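Local coordinates for binary enterotoxin of Clostridium perfringens component a (Clostridium perfringens, PDB 5WTZ), which probably transfers ADP-ribose from NAD+ to actin as the enzymatic component of a binary, iota-like enterotoxin, at residues 284-289 / 369-374; 216-221 / 346-351; 116-121 / 200-205. One frame throughout, in Å; residues are numbered along the deposited sequence.

Interaction 1 (284-289 / 369-374); sequences SALKKR and NAAYVS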
ATOM      1  N   SER A 284     -28.916   3.073   1.888  1.00 19.47           N
ATOM      2  CA  SER A 284     -29.407   2.550   3.173  1.00 20.38           C
ATOM      3  C   SER A 284     -28.817   1.148   3.416  1.00 18.06           C
ATOM      4  O   SER A 284     -28.428   0.819   4.531  1.00 20.53           O
ATOM      5  CB  SER A 284     -30.946   2.525   3.234  1.00 21.90           C
ATOM      6  OG  SER A 284     -31.480   1.474   2.453  1.00 32.10           O
ATOM      7  N   ALA A 285     -28.706   0.346   2.368  1.00 19.04           N
ATOM      8  CA  ALA A 285     -28.101  -0.979   2.500  1.00 21.55           C
ATOM      9  C   ALA A 285     -26.655  -0.901   2.992  1.00 23.06           C
ATOM     10  O   ALA A 285     -26.216  -1.687   3.847  1.00 18.87           O
ATOM     11  CB  ALA A 285     -28.154  -1.714   1.167  1.00 21.75           C
ATOM     12  N   LEU A 286     -25.908   0.056   2.455  1.00 19.20           N
ATOM     13  CA  LEU A 286     -24.485   0.140   2.743  1.00 18.11           C
ATOM     14  C   LEU A 286     -24.201   0.690   4.154  1.00 15.29           C
ATOM     15  O   LEU A 286     -23.066   0.676   4.612  1.00 17.37           O
ATOM     16  CB  LEU A 286     -23.797   1.000   1.682  1.00 15.61           C
ATOM     17  CG  LEU A 286     -23.855   0.430   0.270  1.00 15.82           C
ATOM     18  CD1 LEU A 286     -23.250   1.363  -0.774  1.00 15.84           C
ATOM     19  CD2 LEU A 286     -23.160  -0.928   0.220  1.00 16.04           C
ATOM     20  N   LYS A 287     -25.240   1.140   4.846  1.00 14.82           N
ATOM     21  CA  LYS A 287     -25.108   1.632   6.214  1.00 18.50           C
ATOM     22  C   LYS A 287     -25.429   0.542   7.238  1.00 21.18           C
ATOM     23  O   LYS A 287     -25.357   0.779   8.444  1.00 18.74           O
ATOM     24  CB  LYS A 287     -26.036   2.837   6.457  1.00 19.92           C
ATOM     25  CG  LYS A 287     -25.695   4.079   5.634  1.00 21.45           C
ATOM     26  CD  LYS A 287     -26.713   5.165   5.905  1.00 19.91           C
ATOM     27  CE  LYS A 287     -26.266   6.486   5.294  1.00 21.48           C
ATOM     28  NZ  LYS A 287     -26.374   6.457   3.821  1.00 25.11           N
ATOM     29  N   LYS A 288     -25.786  -0.650   6.770  1.00 19.27           N
ATOM     30  CA  LYS A 288     -26.372  -1.651   7.670  1.00 18.10           C
ATOM     31  C   LYS A 288     -25.323  -2.480   8.428  1.00 20.51           C
ATOM     32  O   LYS A 288     -25.610  -3.024   9.501  1.00 20.74           O
ATOM     33  CB  LYS A 288     -27.330  -2.564   6.898  1.00 18.44           C
ATOM     34  CG  LYS A 288     -28.621  -1.843   6.506  1.00 19.83           C
ATOM     35  CD  LYS A 288     -29.611  -2.722   5.782  1.00 26.55           C
ATOM     36  CE  LYS A 288     -30.313  -3.665   6.726  1.00 36.65           C
ATOM     37  NZ  LYS A 288     -31.482  -4.304   6.046  1.00 37.97           N
ATOM     38  N   ARG A 289     -24.115  -2.576   7.895  1.00 22.26           N
ATOM     39  CA  ARG A 289     -23.046  -3.213   8.645  1.00 27.80           C
ATOM     40  C   ARG A 289     -21.704  -2.588   8.300  1.00 21.87           C
ATOM     41  O   ARG A 289     -21.112  -2.912   7.270  1.00 21.27           O
ATOM     42  CB  ARG A 289     -23.021  -4.718   8.387  1.00 32.75           C
ATOM     43  CG  ARG A 289     -21.917  -5.445   9.144  1.00 43.35           C
ATOM     44  CD  ARG A 289     -21.943  -6.932   8.852  1.00 54.33           C
ATOM     45  NE  ARG A 289     -22.825  -7.673   9.752  1.00 63.84           N
ATOM     46  CZ  ARG A 289     -22.402  -8.484  10.720  1.00 63.98           C
ATOM     47  NH1 ARG A 289     -21.104  -8.673  10.914  1.00 68.43           N
ATOM     48  NH2 ARG A 289     -23.279  -9.112  11.490  1.00 61.39           N
ATOM     49  N   ASN A 369     -19.120   3.107   5.985  1.00 14.70           N
ATOM     50  CA  ASN A 369     -20.363   2.561   5.449  1.00 18.60           C
ATOM     51  C   ASN A 369     -20.099   1.928   4.086  1.00 20.35           C
ATOM     52  O   ASN A 369     -20.131   2.602   3.049  1.00 16.83           O
ATOM     53  CB  ASN A 369     -21.453   3.645   5.361  1.00 17.74           C
ATOM     54  CG  ASN A 369     -21.860   4.161   6.727  1.00 15.24           C
ATOM     55  OD1 ASN A 369     -21.848   3.409   7.700  1.00 16.25           O
ATOM     56  ND2 ASN A 369     -22.217   5.444   6.813  1.00 14.63           N
ATOM     57  N   ALA A 370     -19.821   0.624   4.113  1.00 14.80           N
ATOM     58  CA  ALA A 370     -19.426  -0.157   2.945  1.00 13.61           C
ATOM     59  C   ALA A 370     -19.770  -1.607   3.212  1.00 13.12           C
ATOM     60  O   ALA A 370     -19.880  -2.007   4.385  1.00 19.34           O
ATOM     61  CB  ALA A 370     -17.897  -0.008   2.650  1.00 11.37           C
ATOM     62  N   ALA A 371     -19.963  -2.397   2.157  1.00 13.67           N
ATOM     63  CA  ALA A 371     -20.275  -3.818   2.332  1.00 17.53           C
ATOM     64  C   ALA A 371     -19.533  -4.691   1.327  1.00 18.61           C
ATOM     65  O   ALA A 371     -19.266  -4.264   0.197  1.00 16.63           O
ATOM     66  CB  ALA A 371     -21.786  -4.060   2.227  1.00 16.69           C
ATOM     67  N   TYR A 372     -19.186  -5.908   1.751  1.00 17.91           N
ATOM     68  CA  TYR A 372     -18.665  -6.925   0.843  1.00 20.64           C
ATOM     69  C   TYR A 372     -19.860  -7.520   0.122  1.00 17.89           C
ATOM     70  O   TYR A 372     -20.498  -8.460   0.611  1.00 20.70           O
ATOM     71  CB  TYR A 372     -17.897  -8.009   1.598  1.00 19.47           C
ATOM     72  CG  TYR A 372     -17.169  -9.009   0.721  1.00 18.13           C
ATOM     73  CD1 TYR A 372     -17.820 -10.118   0.185  1.00 22.37           C
ATOM     74  CD2 TYR A 372     -15.817  -8.861   0.471  1.00 16.81           C
ATOM     75  CE1 TYR A 372     -17.136 -11.048  -0.607  1.00 25.24           C
ATOM     76  CE2 TYR A 372     -15.130  -9.781  -0.307  1.00 21.96           C
ATOM     77  CZ  TYR A 372     -15.787 -10.862  -0.839  1.00 25.29           C
ATOM     78  OH  TYR A 372     -15.065 -11.751  -1.608  1.00 27.36           O
ATOM     79  N   VAL A 373     -20.173  -6.976  -1.049  1.00 23.50           N
ATOM     80  CA  VAL A 373     -21.442  -7.284  -1.693  1.00 26.15           C
ATOM     81  C   VAL A 373     -21.400  -8.631  -2.418  1.00 25.92           C
ATOM     82  O   VAL A 373     -22.443  -9.209  -2.705  1.00 26.17           O
ATOM     83  CB  VAL A 373     -21.854  -6.158  -2.683  1.00 18.58           C
ATOM     84  CG1 VAL A 373     -22.182  -4.860  -1.932  1.00 17.91           C
ATOM     85  CG2 VAL A 373     -20.776  -5.941  -3.742  1.00 19.45           C
ATOM     86  N   SER A 374     -20.194  -9.138  -2.676  1.00 21.80           N
ATOM     87  CA  SER A 374     -20.023 -10.403  -3.384  1.00 21.95           C
ATOM     88  C   SER A 374     -20.417 -11.652  -2.582  1.00 27.10           C
ATOM     89  O   SER A 374     -20.307 -12.765  -3.100  1.00 28.78           O
ATOM     90  CB  SER A 374     -18.576 -10.549  -3.848  1.00 27.11           C
ATOM     91  OG  SER A 374     -18.186  -9.443  -4.635  1.00 24.77           O
TER
HETATM   92  O   HOH W   1     -22.941  -1.827   5.352  1.00 20.20           O
HETATM   93  O   HOH W   2     -24.006   2.769   9.483  1.00 20.13           O

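Interaction 2 (216-221 / 346-351); sequences FENDVI and LSNNIS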
ATOM      1  N   PHE A 216      -5.393  -8.391   1.349  1.00 19.02           N
ATOM      2  CA  PHE A 216      -5.378  -9.735   0.776  1.00 22.31           C
ATOM      3  C   PHE A 216      -4.476  -9.871  -0.453  1.00 23.06           C
ATOM      4  O   PHE A 216      -4.016 -10.972  -0.751  1.00 23.21           O
ATOM      5  CB  PHE A 216      -6.809 -10.165   0.437  1.00 21.80           C
ATOM      6  CG  PHE A 216      -7.689 -10.244   1.642  1.00 22.95           C
ATOM      7  CD1 PHE A 216      -7.341 -11.077   2.696  1.00 27.49           C
ATOM      8  CD2 PHE A 216      -8.841  -9.486   1.736  1.00 27.59           C
ATOM      9  CE1 PHE A 216      -8.132 -11.151   3.824  1.00 26.76           C
ATOM     10  CE2 PHE A 216      -9.638  -9.556   2.869  1.00 24.93           C
ATOM     11  CZ  PHE A 216      -9.279 -10.390   3.910  1.00 18.91           C
ATOM     12  N   GLU A 217      -4.201  -8.749  -1.122  1.00 21.08           N
ATOM     13  CA  GLU A 217      -3.458  -8.716  -2.396  1.00 23.34           C
ATOM     14  C   GLU A 217      -3.976  -9.796  -3.371  1.00 20.22           C
ATOM     15  O   GLU A 217      -5.022  -9.573  -3.985  1.00 19.16           O
ATOM     16  CB  GLU A 217      -1.935  -8.822  -2.145  1.00 20.45           C
ATOM     17  CG  GLU A 217      -1.424  -7.568  -1.394  1.00 23.61           C
ATOM     18  CD  GLU A 217       0.090  -7.412  -1.360  1.00 21.93           C
ATOM     19  OE1 GLU A 217       0.806  -8.419  -1.487  1.00 23.25           O
ATOM     20  OE2 GLU A 217       0.550  -6.269  -1.198  1.00 23.82           O
ATOM     21  N   ASN A 218      -3.285 -10.933  -3.520  1.00 19.78           N
ATOM     22  CA  ASN A 218      -3.716 -11.983  -4.468  1.00 18.72           C
ATOM     23  C   ASN A 218      -4.380 -13.183  -3.787  1.00 22.11           C
ATOM     24  O   ASN A 218      -4.755 -14.164  -4.454  1.00 22.52           O
ATOM     25  CB  ASN A 218      -2.536 -12.498  -5.313  1.00 19.18           C
ATOM     26  CG  ASN A 218      -1.883 -11.407  -6.155  1.00 27.71           C
ATOM     27  OD1 ASN A 218      -0.663 -11.292  -6.183  1.00 34.51           O
ATOM     28  ND2 ASN A 218      -2.692 -10.616  -6.853  1.00 24.34           N
ATOM     29  N   ASP A 219      -4.537 -13.102  -2.467  1.00 22.11           N
ATOM     30  CA  ASP A 219      -5.045 -14.224  -1.667  1.00 23.64           C
ATOM     31  C   ASP A 219      -6.566 -14.323  -1.764  1.00 20.90           C
ATOM     32  O   ASP A 219      -7.265 -13.787  -0.913  1.00 19.76           O
ATOM     33  CB  ASP A 219      -4.624 -14.048  -0.202  1.00 26.43           C
ATOM     34  CG  ASP A 219      -4.834 -15.302   0.641  1.00 31.28           C
ATOM     35  OD1 ASP A 219      -5.486 -16.268   0.179  1.00 26.03           O
ATOM     36  OD2 ASP A 219      -4.349 -15.304   1.797  1.00 28.72           O
ATOM     37  N   VAL A 220      -7.067 -15.005  -2.791  1.00 23.50           N
ATOM     38  CA  VAL A 220      -8.513 -15.117  -3.011  1.00 26.86           C
ATOM     39  C   VAL A 220      -9.227 -15.890  -1.906  1.00 27.96           C
ATOM     40  O   VAL A 220     -10.382 -15.589  -1.582  1.00 28.57           O
ATOM     41  CB  VAL A 220      -8.850 -15.800  -4.371  1.00 35.76           C
ATOM     42  CG1 VAL A 220      -8.288 -14.995  -5.526  1.00 40.63           C
ATOM     43  CG2 VAL A 220      -8.334 -17.228  -4.421  1.00 41.21           C
ATOM     44  N   ILE A 221      -8.558 -16.883  -1.326  1.00 26.90           N
ATOM     45  CA  ILE A 221      -9.211 -17.712  -0.319  1.00 35.32           C
ATOM     46  C   ILE A 221      -9.452 -16.913   0.951  1.00 30.91           C
ATOM     47  O   ILE A 221     -10.545 -16.956   1.513  1.00 28.71           O
ATOM     48  CB  ILE A 221      -8.394 -18.968   0.013  1.00 38.55           C
ATOM     49  CG1 ILE A 221      -8.250 -19.850  -1.229  1.00 34.28           C
ATOM     50  CG2 ILE A 221      -9.066 -19.743   1.129  1.00 30.70           C
ATOM     51  CD1 ILE A 221      -6.982 -20.671  -1.248  1.00 41.87           C
ATOM     52  N   LEU A 346      -9.020  -7.502  -3.933  1.00 17.59           N
ATOM     53  CA  LEU A 346      -7.823  -8.111  -4.513  1.00 20.36           C
ATOM     54  C   LEU A 346      -7.054  -7.073  -5.309  1.00 18.08           C
ATOM     55  O   LEU A 346      -7.653  -6.177  -5.902  1.00 21.22           O
ATOM     56  CB  LEU A 346      -8.169  -9.290  -5.422  1.00 19.44           C
ATOM     57  CG  LEU A 346      -9.014 -10.443  -4.854  1.00 23.05           C
ATOM     58  CD1 LEU A 346      -9.164 -11.539  -5.887  1.00 26.80           C
ATOM     59  CD2 LEU A 346      -8.415 -11.001  -3.553  1.00 21.80           C
ATOM     60  N   SER A 347      -5.732  -7.208  -5.334  1.00 16.80           N
ATOM     61  CA  SER A 347      -4.882  -6.320  -6.109  1.00 19.53           C
ATOM     62  C   SER A 347      -4.836  -6.746  -7.581  1.00 18.52           C
ATOM     63  O   SER A 347      -4.368  -5.968  -8.424  1.00 20.01           O
ATOM     64  CB  SER A 347      -3.456  -6.268  -5.521  1.00 15.39           C
ATOM     65  OG  SER A 347      -2.884  -7.566  -5.387  1.00 18.57           O
ATOM     66  N   ASN A 348      -5.328  -7.958  -7.880  1.00 19.65           N
ATOM     67  CA  ASN A 348      -5.422  -8.480  -9.256  1.00 18.69           C
ATOM     68  C   ASN A 348      -6.014  -7.469 -10.229  1.00 21.46           C
ATOM     69  O   ASN A 348      -6.984  -6.792  -9.897  1.00 25.25           O
ATOM     70  CB  ASN A 348      -6.290  -9.757  -9.342  1.00 22.15           C
ATOM     71  CG  ASN A 348      -5.812 -10.883  -8.440  1.00 21.24           C
ATOM     72  OD1 ASN A 348      -5.493 -10.667  -7.275  1.00 27.36           O
ATOM     73  ND2 ASN A 348      -5.776 -12.092  -8.978  1.00 28.07           N
ATOM     74  N   ASN A 349      -5.459  -7.379 -11.436  1.00 24.74           N
ATOM     75  CA  ASN A 349      -6.108  -6.592 -12.482  1.00 23.86           C
ATOM     76  C   ASN A 349      -7.438  -7.246 -12.878  1.00 19.50           C
ATOM     77  O   ASN A 349      -7.625  -8.437 -12.673  1.00 21.59           O
ATOM     78  CB  ASN A 349      -5.195  -6.449 -13.697  1.00 20.65           C
ATOM     79  CG  ASN A 349      -5.528  -5.225 -14.543  1.00 23.18           C
ATOM     80  OD1 ASN A 349      -6.534  -4.540 -14.311  1.00 26.50           O
ATOM     81  ND2 ASN A 349      -4.679  -4.947 -15.541  1.00 18.73           N
ATOM     82  N   ILE A 350      -8.359  -6.455 -13.422  1.00 23.36           N
ATOM     83  CA  ILE A 350      -9.659  -6.955 -13.864  1.00 26.99           C
ATOM     84  C   ILE A 350      -9.750  -6.831 -15.380  1.00 26.69           C
ATOM     85  O   ILE A 350      -9.457  -5.762 -15.926  1.00 23.19           O
ATOM     86  CB  ILE A 350     -10.818  -6.179 -13.207  1.00 25.43           C
ATOM     87  CG1 ILE A 350     -10.792  -6.351 -11.685  1.00 26.78           C
ATOM     88  CG2 ILE A 350     -12.153  -6.625 -13.781  1.00 19.76           C
ATOM     89  CD1 ILE A 350     -11.670  -5.351 -10.931  1.00 28.99           C
ATOM     90  N   SER A 351     -10.138  -7.919 -16.049  1.00 20.64           N
ATOM     91  CA  SER A 351     -10.130  -7.990 -17.516  1.00 20.07           C
ATOM     92  C   SER A 351     -10.839  -6.822 -18.184  1.00 23.06           C
ATOM     93  O   SER A 351     -10.316  -6.240 -19.136  1.00 21.79           O
ATOM     94  CB  SER A 351     -10.762  -9.298 -17.995  1.00 31.64           C
ATOM     95  OG  SER A 351      -9.870 -10.382 -17.808  1.00 36.91           O
TER
HETATM   96  O   HOH W   3      -5.378 -14.235  -7.157  1.00 28.93           O

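Interaction 3 (116-121 / 200-205); sequences NIIDEE and GKQYAK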
ATOM      1  N   ASN A 116      22.452  22.589   5.565  1.00 37.79           N
ATOM      2  CA  ASN A 116      22.601  21.774   6.767  1.00 33.53           C
ATOM      3  C   ASN A 116      21.371  21.854   7.671  1.00 34.08           C
ATOM      4  O   ASN A 116      21.280  21.134   8.671  1.00 35.57           O
ATOM      5  CB  ASN A 116      23.839  22.190   7.557  1.00 41.85           C
ATOM      6  CG  ASN A 116      25.085  21.432   7.135  1.00 48.83           C
ATOM      7  OD1 ASN A 116      25.005  20.296   6.674  1.00 48.08           O
ATOM      8  ND2 ASN A 116      26.246  22.063   7.292  1.00 56.27           N
ATOM      9  N   ILE A 117      20.422  22.713   7.308  1.00 35.19           N
ATOM     10  CA  ILE A 117      19.329  23.079   8.216  1.00 37.84           C
ATOM     11  C   ILE A 117      17.954  22.848   7.607  1.00 35.58           C
ATOM     12  O   ILE A 117      17.688  23.249   6.476  1.00 41.24           O
ATOM     13  CB  ILE A 117      19.479  24.562   8.659  1.00 37.50           C
ATOM     14  CG1 ILE A 117      20.742  24.715   9.513  1.00 33.48           C
ATOM     15  CG2 ILE A 117      18.272  25.046   9.438  1.00 34.52           C
ATOM     16  CD1 ILE A 117      20.919  26.077  10.146  1.00 45.25           C
ATOM     17  N   ILE A 118      17.086  22.182   8.363  1.00 29.50           N
ATOM     18  CA  ILE A 118      15.740  21.862   7.900  1.00 28.41           C
ATOM     19  C   ILE A 118      14.852  23.103   7.932  1.00 29.49           C
ATOM     20  O   ILE A 118      14.883  23.875   8.889  1.00 29.82           O
ATOM     21  CB  ILE A 118      15.094  20.734   8.754  1.00 34.13           C
ATOM     22  CG1 ILE A 118      15.736  19.380   8.449  1.00 31.45           C
ATOM     23  CG2 ILE A 118      13.606  20.636   8.496  1.00 32.98           C
ATOM     24  CD1 ILE A 118      15.691  18.990   6.988  1.00 34.86           C
ATOM     25  N   ASP A 119      14.055  23.281   6.883  1.00 33.08           N
ATOM     26  CA  ASP A 119      13.128  24.404   6.782  1.00 34.51           C
ATOM     27  C   ASP A 119      11.909  24.235   7.701  1.00 38.35           C
ATOM     28  O   ASP A 119      11.230  23.206   7.658  1.00 32.71           O
ATOM     29  CB  ASP A 119      12.682  24.564   5.328  1.00 40.18           C
ATOM     30  CG  ASP A 119      11.810  25.775   5.115  1.00 46.28           C
ATOM     31  OD1 ASP A 119      12.367  26.867   4.889  1.00 53.73           O
ATOM     32  OD2 ASP A 119      10.572  25.633   5.163  1.00 41.01           O
ATOM     33  N   GLU A 120      11.627  25.251   8.514  1.00 38.68           N
ATOM     34  CA  GLU A 120      10.588  25.156   9.538  1.00 38.69           C
ATOM     35  C   GLU A 120       9.191  24.961   8.957  1.00 34.25           C
ATOM     36  O   GLU A 120       8.434  24.123   9.434  1.00 34.76           O
ATOM     37  CB  GLU A 120      10.591  26.399  10.439  1.00 44.47           C
ATOM     38  CG  GLU A 120       9.362  26.476  11.353  1.00 53.13           C
ATOM     39  CD  GLU A 120       9.556  27.375  12.569  1.00 64.88           C
ATOM     40  OE1 GLU A 120      10.645  27.332  13.184  1.00 72.64           O
ATOM     41  OE2 GLU A 120       8.607  28.113  12.915  1.00 63.91           O
ATOM     42  N   GLU A 121       8.843  25.737   7.936  1.00 34.91           N
ATOM     43  CA  GLU A 121       7.518  25.612   7.335  1.00 29.72           C
ATOM     44  C   GLU A 121       7.381  24.281   6.626  1.00 30.76           C
ATOM     45  O   GLU A 121       6.330  23.643   6.678  1.00 30.78           O
ATOM     46  CB  GLU A 121       7.249  26.759   6.364  1.00 44.94           C
ATOM     47  CG  GLU A 121       5.904  26.669   5.674  1.00 58.79           C
ATOM     48  CD  GLU A 121       5.532  27.947   4.952  1.00 73.61           C
ATOM     49  OE1 GLU A 121       6.136  29.000   5.256  1.00 79.62           O
ATOM     50  OE2 GLU A 121       4.635  27.894   4.084  1.00 76.80           O
ATOM     51  N   GLY A 200      26.790  17.138  11.424  1.00 37.86           N
ATOM     52  CA  GLY A 200      26.635  18.566  11.194  1.00 33.31           C
ATOM     53  C   GLY A 200      25.421  18.938  10.366  1.00 34.01           C
ATOM     54  O   GLY A 200      25.140  20.119  10.158  1.00 32.80           O
ATOM     55  N   LYS A 201      24.699  17.927   9.894  1.00 34.21           N
ATOM     56  CA  LYS A 201      23.564  18.134   9.004  1.00 32.67           C
ATOM     57  C   LYS A 201      22.246  17.697   9.635  1.00 30.50           C
ATOM     58  O   LYS A 201      22.163  16.649  10.282  1.00 30.68           O
ATOM     59  CB  LYS A 201      23.790  17.382   7.689  1.00 32.49           C
ATOM     60  CG  LYS A 201      22.652  17.450   6.695  1.00 33.53           C
ATOM     61  CD  LYS A 201      23.082  16.769   5.397  1.00 48.89           C
ATOM     62  CE  LYS A 201      21.955  16.691   4.395  1.00 56.42           C
ATOM     63  NZ  LYS A 201      21.388  18.036   4.106  1.00 61.88           N
ATOM     64  N   GLN A 202      21.212  18.502   9.435  1.00 26.81           N
ATOM     65  CA  GLN A 202      19.895  18.174   9.971  1.00 25.62           C
ATOM     66  C   GLN A 202      19.080  17.281   9.044  1.00 27.86           C
ATOM     67  O   GLN A 202      19.028  17.494   7.834  1.00 27.00           O
ATOM     68  CB  GLN A 202      19.108  19.451  10.269  1.00 34.86           C
ATOM     69  CG  GLN A 202      19.660  20.239  11.442  1.00 33.17           C
ATOM     70  CD  GLN A 202      18.802  21.440  11.807  1.00 30.75           C
ATOM     71  OE1 GLN A 202      17.790  21.716  11.158  1.00 30.00           O
ATOM     72  NE2 GLN A 202      19.213  22.166  12.848  1.00 29.05           N
ATOM     73  N   TYR A 203      18.427  16.291   9.637  1.00 27.99           N
ATOM     74  CA  TYR A 203      17.525  15.418   8.917  1.00 24.11           C
ATOM     75  C   TYR A 203      16.201  15.387   9.655  1.00 26.97           C
ATOM     76  O   TYR A 203      16.164  15.558  10.871  1.00 25.87           O
ATOM     77  CB  TYR A 203      18.098  14.003   8.804  1.00 22.45           C
ATOM     78  CG  TYR A 203      19.414  13.898   8.066  1.00 22.44           C
ATOM     79  CD1 TYR A 203      20.627  14.125   8.723  1.00 26.83           C
ATOM     80  CD2 TYR A 203      19.450  13.558   6.712  1.00 24.24           C
ATOM     81  CE1 TYR A 203      21.846  14.022   8.049  1.00 27.33           C
ATOM     82  CE2 TYR A 203      20.661  13.458   6.034  1.00 28.85           C
ATOM     83  CZ  TYR A 203      21.854  13.689   6.707  1.00 29.34           C
ATOM     84  OH  TYR A 203      23.059  13.588   6.046  1.00 29.23           O
ATOM     85  N   ALA A 204      15.115  15.166   8.925  1.00 22.07           N
ATOM     86  CA  ALA A 204      13.825  14.928   9.550  1.00 23.37           C
ATOM     87  C   ALA A 204      13.768  13.479  10.032  1.00 22.71           C
ATOM     88  O   ALA A 204      13.783  12.549   9.219  1.00 28.81           O
ATOM     89  CB  ALA A 204      12.688  15.226   8.574  1.00 21.88           C
ATOM     90  N   LYS A 205      13.740  13.285  11.346  1.00 22.96           N
ATOM     91  CA  LYS A 205      13.681  11.944  11.906  1.00 19.03           C
ATOM     92  C   LYS A 205      12.229  11.511  12.138  1.00 18.78           C
ATOM     93  O   LYS A 205      11.519  12.057  12.987  1.00 18.61           O
ATOM     94  CB  LYS A 205      14.479  11.875  13.201  1.00 20.86           C
ATOM     95  CG  LYS A 205      14.515  10.510  13.855  1.00 25.19           C
ATOM     96  CD  LYS A 205      15.172  10.609  15.209  1.00 32.15           C
ATOM     97  CE  LYS A 205      14.844   9.419  16.082  1.00 43.08           C
ATOM     98  NZ  LYS A 205      15.367   9.610  17.466  1.00 52.35           N
TER
HETATM   99  O   HOH W   4      15.921  23.443  11.991  1.00 40.91           O

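Interaction 1 (284-289 / 369-374)
One face of the Asn369 side-chain amide is overlaid by the start of the Lys287 side chain, Lys287 CG standing 3.9 Å from Asn369 ND2, together with Lys287 CA. The amide reaches this spot with its CG beside the backbone N (chi1 -65°). Its oxygen, OD1, accepts from Lys290 NZ and from water 2, 2.9 Å away, which also donates to Lys287 O. A second flat group, the peptide joining Asn369 to Ala370, is met on its face by Leu286 O, 3.3 Å from Asn369 C, a carbonyl-to-carbonyl approach without a direct hydrogen bond. Here the C-terminal part of helix 272-286 and the turn after it meet edge strand 370-372 of the three-stranded sheet in the ADP-ribosyltransferase domain; Leu286 CD2 meets Ala371 CB at 4.0 Å. Water 1 bridges the two backbones, accepting from Arg289 N at 2.9 Å; it can donate to Ala370 O and, weakly, to Leu286 O, acceptors that compete for its protons. Arg289 O, 3.3 Å from Ala370 O, takes a hydrogen bond from Tyr231 OH. Lys287 NZ pairs with Asp388, while Ser374 OG bonds to the backbone N of NAD-binding Glu384.

Interaction 2 (216-221 / 346-351)
Glu217 O takes a hydrogen bond from Ser347 N at 2.8 Å, through a nearly straight N-H (162°), with Leu346 CA, 3.2 Å from Glu217 O, adding a bent CA-H...O contact. The amide N-H arrives from above the carbonyl plane. Beside this bond two asparagines join: Asn218 ND2 gives a 2.8 Å hydrogen bond to Asn348 OD1. The acceptor lies in the amide plane of Asn218, but Asn348 is turned so that the donor stands well above its own carbonyl plane, the two amides being 80° apart. Both amide nitrogens have further partners. Asn218 ND2 also donates to Lys60 O, and Asn348 ND2 to Asp64 OD1 and to water 3, which in turn donates to Asn218 O.

Residues 216-219 form a type II' beta turn, closed by Asp219 N to Phe216 O at 2.8 Å, which presents Glu217 O to the loop following strand 341-344. Asp219, the last residue of the turn, is also the N-cap of helix 220-237. Leu346 supplies the apolar part: its CD1 packs 3.6 Å from Val220 CG1, the two side chains crossing at a slant, while CD2 lies against the carbonyl oxygens of Glu217 and Asp219, with Phe216 CB a little farther off. Ser347 OG, set between its backbone N and carbonyl carbon (chi1 54°), lies 3.2 Å from Glu217 C, beside Glu217 CB, and hydrogen-bonds to Lys60 O. Glu217 OE2 forms a salt bridge with Lys60 NZ, so this lysine meets the turn through both its backbone and its side chain. Ser347 O accepts from NH2 of Arg300, which binds NADH, and farther along the loop Ile350 touches the bound dinucleotide itself.

Interaction 3 (116-121 / 200-205)
Two hydrogen bonds bind the coil before helix 120-130 to the start of strand 201-211. Gln202 N donates a hydrogen bond to Asn116 O at 2.7 Å. The side chain of Gln202 answers from the same residue: its OE1 accepts from Ile118 N at 2.9 Å, over an N-H close to straight (168°). Thus Gln202 spans the intervening Ile117 with backbone and side chain, its CG beside the backbone N (chi1 -70°) and the rest of the chain extended toward the coil. Water 4 adds a bridge, donating to Gln202 OE1 at 2.7 Å and, at longer range, to Ile118 O. The oxygen OE1 therefore has two donors, which would hold the glutamine amide in one orientation.

Van der Waals contacts of the Asn116 amide come next. It lies with its face toward Gly200 O, which stands 3.3 Å from Asn116 CG, almost straight above it, and Asn116 OD1 rests against Lys201 CB at 3.3 Å. Lys201 itself runs on to a salt bridge between its NZ and Glu110.

Apolar contacts centre on Ile118. Its CG1 packs 3.8 Å from Gln202 CB, the side chains crossing one another, and its CD1 lies near Gln202 O. Leu109, Ile195 and Ile123 also touch Ile118, so this buried residue ties coil, sheet and helix together. Ile117 CG2 flanks the glutamine oxygen, 3.8 Å from Gln202 OE1.

Asp119 then N-caps helix 120-130, its OD2 accepting from Ala122 N. Gly200, with positive phi, occupies the tight turn of the antiparallel hairpin 187-198/201-211. This hairpin is part of the mixed five-stranded sheet of the N-terminal ADP-ribosyltransferase-like domain, and the coil packs on it at its turn end, away from the NAD site.

Overall arrangement
From the N terminus, interaction 3 comes first: it closes a loop from 116-121 to 200-205 wholly within the N-terminal half, joining the approach to helix 120-130 to the strand 187-198/201-211 hairpin. Strand 201-211 then leads to 216-221, where interaction 2 opens. Before it closes at 346-351, interaction 1 has opened at 284-289, and that one closes later, at 369-374; the two loops therefore cross. Interaction 2 ties the connection between the halves to a loop near the NAD site, and interaction 1 ties helix 272-286 to the three-stranded sheet. Their centres lie about 20 Å apart, whereas interaction 3 sits across the chain's centre, about 46 Å between centres from interaction 1.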